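Local coordinates for levoglucosan dehydrogenase (Pseudarthrobacter phenanthrenivorans, PDB 6A3F), which oxidises levoglucosan to 3-dehydrolevoglucosan with NAD(+) as hydride acceptor, working as a homotetramer of the Gfo/Idh/MocA family, at residues S191-R196 against G260-D265. Sequence-based numbering, arbitrary orientation.
With SO4 (sulfate ion), chain E.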
loop_
_atom_site.group_PDB
_atom_site.type_symbol
_atom_site.label_atom_id
_atom_site.label_comp_id
_atom_site.label_asym_id
_atom_site.label_seq_id
_atom_site.Cartn_x
_atom_site.Cartn_y
_atom_site.Cartn_z
ATOM N N SER B 191 -11.531 -10.776 27.250
ATOM C CA SER B 191 -11.827 -11.870 26.387
ATOM C C SER B 191 -11.657 -13.165 27.189
ATOM O O SER B 191 -10.647 -13.340 27.849
ATOM C CB SER B 191 -10.945 -11.835 25.160
ATOM O OG SER B 191 -11.318 -12.817 24.225
ATOM N N PRO B 192 -12.657 -14.032 27.169
ATOM C CA PRO B 192 -12.705 -15.065 28.204
ATOM C C PRO B 192 -11.681 -16.209 28.076
ATOM O O PRO B 192 -11.078 -16.517 26.996
ATOM C CB PRO B 192 -14.130 -15.632 28.093
ATOM C CG PRO B 192 -14.495 -15.419 26.653
ATOM C CD PRO B 192 -13.851 -14.091 26.311
ATOM N N LEU B 193 -11.505 -16.918 29.192
ATOM C CA LEU B 193 -10.631 -18.082 29.238
ATOM C C LEU B 193 -11.352 -19.241 28.557
ATOM O O LEU B 193 -12.316 -19.753 29.096
ATOM C CB LEU B 193 -10.334 -18.404 30.716
ATOM C CG LEU B 193 -9.198 -19.393 30.976
ATOM C CD1 LEU B 193 -7.844 -18.788 30.637
ATOM C CD2 LEU B 193 -9.189 -19.830 32.442
ATOM N N SER B 194 -10.934 -19.582 27.345
ATOM C CA SER B 194 -11.470 -20.656 26.614
ATOM C C SER B 194 -10.389 -21.727 26.521
ATOM O O SER B 194 -9.254 -21.535 27.044
ATOM C CB SER B 194 -11.929 -20.208 25.250
ATOM O OG SER B 194 -10.814 -19.844 24.445
ATOM N N TRP B 195 -10.725 -22.813 25.840
ATOM C CA TRP B 195 -9.834 -23.934 25.683
ATOM C C TRP B 195 -8.527 -23.514 24.996
ATOM O O TRP B 195 -7.499 -24.167 25.230
ATOM C CB TRP B 195 -10.499 -25.091 24.950
ATOM C CG TRP B 195 -10.698 -24.915 23.473
ATOM C CD1 TRP B 195 -11.831 -24.457 22.867
ATOM C CD2 TRP B 195 -9.761 -25.214 22.406
ATOM N NE1 TRP B 195 -11.673 -24.468 21.506
ATOM C CE2 TRP B 195 -10.414 -24.911 21.193
ATOM C CE3 TRP B 195 -8.447 -25.718 22.353
ATOM C CZ2 TRP B 195 -9.801 -25.079 19.941
ATOM C CZ3 TRP B 195 -7.849 -25.901 21.123
ATOM C CH2 TRP B 195 -8.528 -25.599 19.926
ATOM N N ARG B 196 -8.586 -22.509 24.116
ATOM C CA ARG B 196 -7.372 -22.078 23.400
ATOM C C ARG B 196 -6.366 -21.440 24.365
ATOM O O ARG B 196 -5.205 -21.240 23.975
ATOM C CB ARG B 196 -7.709 -21.057 22.288
ATOM C CG ARG B 196 -8.514 -21.619 21.131
ATOM C CD ARG B 196 -8.700 -20.613 20.004
ATOM N NE ARG B 196 -9.268 -21.276 18.848
ATOM C CZ ARG B 196 -10.533 -21.647 18.752
ATOM N NH1 ARG B 196 -11.379 -21.352 19.731
ATOM N NH2 ARG B 196 -10.937 -22.360 17.711
ATOM N N GLY B 260 -9.185 -17.202 35.875
ATOM C CA GLY B 260 -8.306 -18.365 35.833
ATOM C C GLY B 260 -7.034 -18.024 35.054
ATOM O O GLY B 260 -7.015 -17.006 34.358
ATOM N N PRO B 261 -5.963 -18.807 35.241
ATOM C CA PRO B 261 -4.688 -18.426 34.669
ATOM C C PRO B 261 -4.589 -18.926 33.226
ATOM O O PRO B 261 -5.140 -19.937 32.843
ATOM C CB PRO B 261 -3.609 -19.115 35.544
ATOM C CG PRO B 261 -4.307 -20.409 35.947
ATOM C CD PRO B 261 -5.770 -19.996 36.117
ATOM N N VAL B 262 -3.825 -18.170 32.443
ATOM C CA VAL B 262 -3.461 -18.598 31.107
ATOM C C VAL B 262 -2.086 -19.252 31.219
ATOM O O VAL B 262 -1.104 -18.546 31.517
ATOM C CB VAL B 262 -3.435 -17.380 30.157
ATOM C CG1 VAL B 262 -2.866 -17.769 28.795
ATOM C CG2 VAL B 262 -4.807 -16.703 30.045
ATOM N N ASP B 263 -1.985 -20.514 30.881
ATOM C CA ASP B 263 -0.705 -21.206 31.066
ATOM C C ASP B 263 -0.139 -21.577 29.726
ATOM O O ASP B 263 0.477 -22.650 29.584
ATOM C CB ASP B 263 -0.879 -22.442 31.937
ATOM C CG ASP B 263 -1.921 -23.410 31.382
ATOM O OD1 ASP B 263 -2.603 -23.112 30.357
ATOM O OD2 ASP B 263 -2.074 -24.491 31.980
ATOM N N VAL B 264 -0.425 -20.735 28.722
ATOM C CA VAL B 264 0.151 -20.941 27.422
ATOM C C VAL B 264 0.724 -19.614 26.978
ATOM O O VAL B 264 0.468 -18.623 27.592
ATOM C CB VAL B 264 -0.858 -21.457 26.390
ATOM C CG1 VAL B 264 -1.309 -22.853 26.735
ATOM C CG2 VAL B 264 -2.024 -20.501 26.217
ATOM N N ASP B 265 1.457 -19.681 25.862
ATOM C CA ASP B 265 2.078 -18.543 25.260
ATOM C C ASP B 265 1.034 -17.715 24.473
ATOM O O ASP B 265 0.229 -18.307 23.767
ATOM C CB ASP B 265 3.174 -19.075 24.310
ATOM C CG ASP B 265 2.627 -19.980 23.214
ATOM O OD1 ASP B 265 2.222 -21.117 23.497
ATOM O OD2 ASP B 265 2.607 -19.573 22.017
HETATM S S SO4 E . -14.183 -23.666 18.803
HETATM O O1 SO4 E . -13.178 -24.152 17.820
HETATM O O2 SO4 E . -13.735 -22.375 19.411
HETATM O O3 SO4 E . -15.506 -23.491 18.114
HETATM O O4 SO4 E . -14.277 -24.699 19.874
#
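Leu-193 makes most of this contact, laying its forked end across the backbone of Gly-260 and Pro-261. One branch, CD2, rests 3.8 Å from CA of Gly-260, directly against the main chain, which the glycine leaves bare at that spot. The other branch, CD1, sits 3.7 Å from O of Pro-261 and equally close to CG2 of Val-262, the two side chains passing alongside each other in opposite senses. With CG trans to the backbone N (chi1 -167°), the leucine fork reaches the end of strand 256-261. Further along, CG2 of Val-264 lies 4.0 Å from O of Arg-196, an oxygen that takes a hydrogen bond from Arg-286. No hydrogen bond joins the two segments directly. Strand 238-242 is their common neighbour: its Pro-240 bonds to the backbone of Leu-193 and its Arg-239 to that of Gly-260.

Beyond the apolar patch, Trp-195 and Arg-196 hold a sulfate. CZ2 of the indole lies 3.6 Å off the guanidinium plane, over its centre, while CG of Arg-196 sits over the indole ring. Both groups present N-H edges to the anion. NE1 of Trp-195 donates to O4 at 3.1 Å. NH1 of Arg-196 reaches O2 at 2.6 Å in a nearly straight bond, and NH2 adds a bond to O1. Both residues bind NADH, and Arg-196 also binds levoglucosan; its side chain touches Asp-209, another levoglucosan ligand. The chemistry is thus split: apolar contacts join the loop to the strand end, while in this apo structure N-H groups of two residues that serve NADH and levoglucosan are taken up instead by a sulfate, probably from the crystallisation liquor.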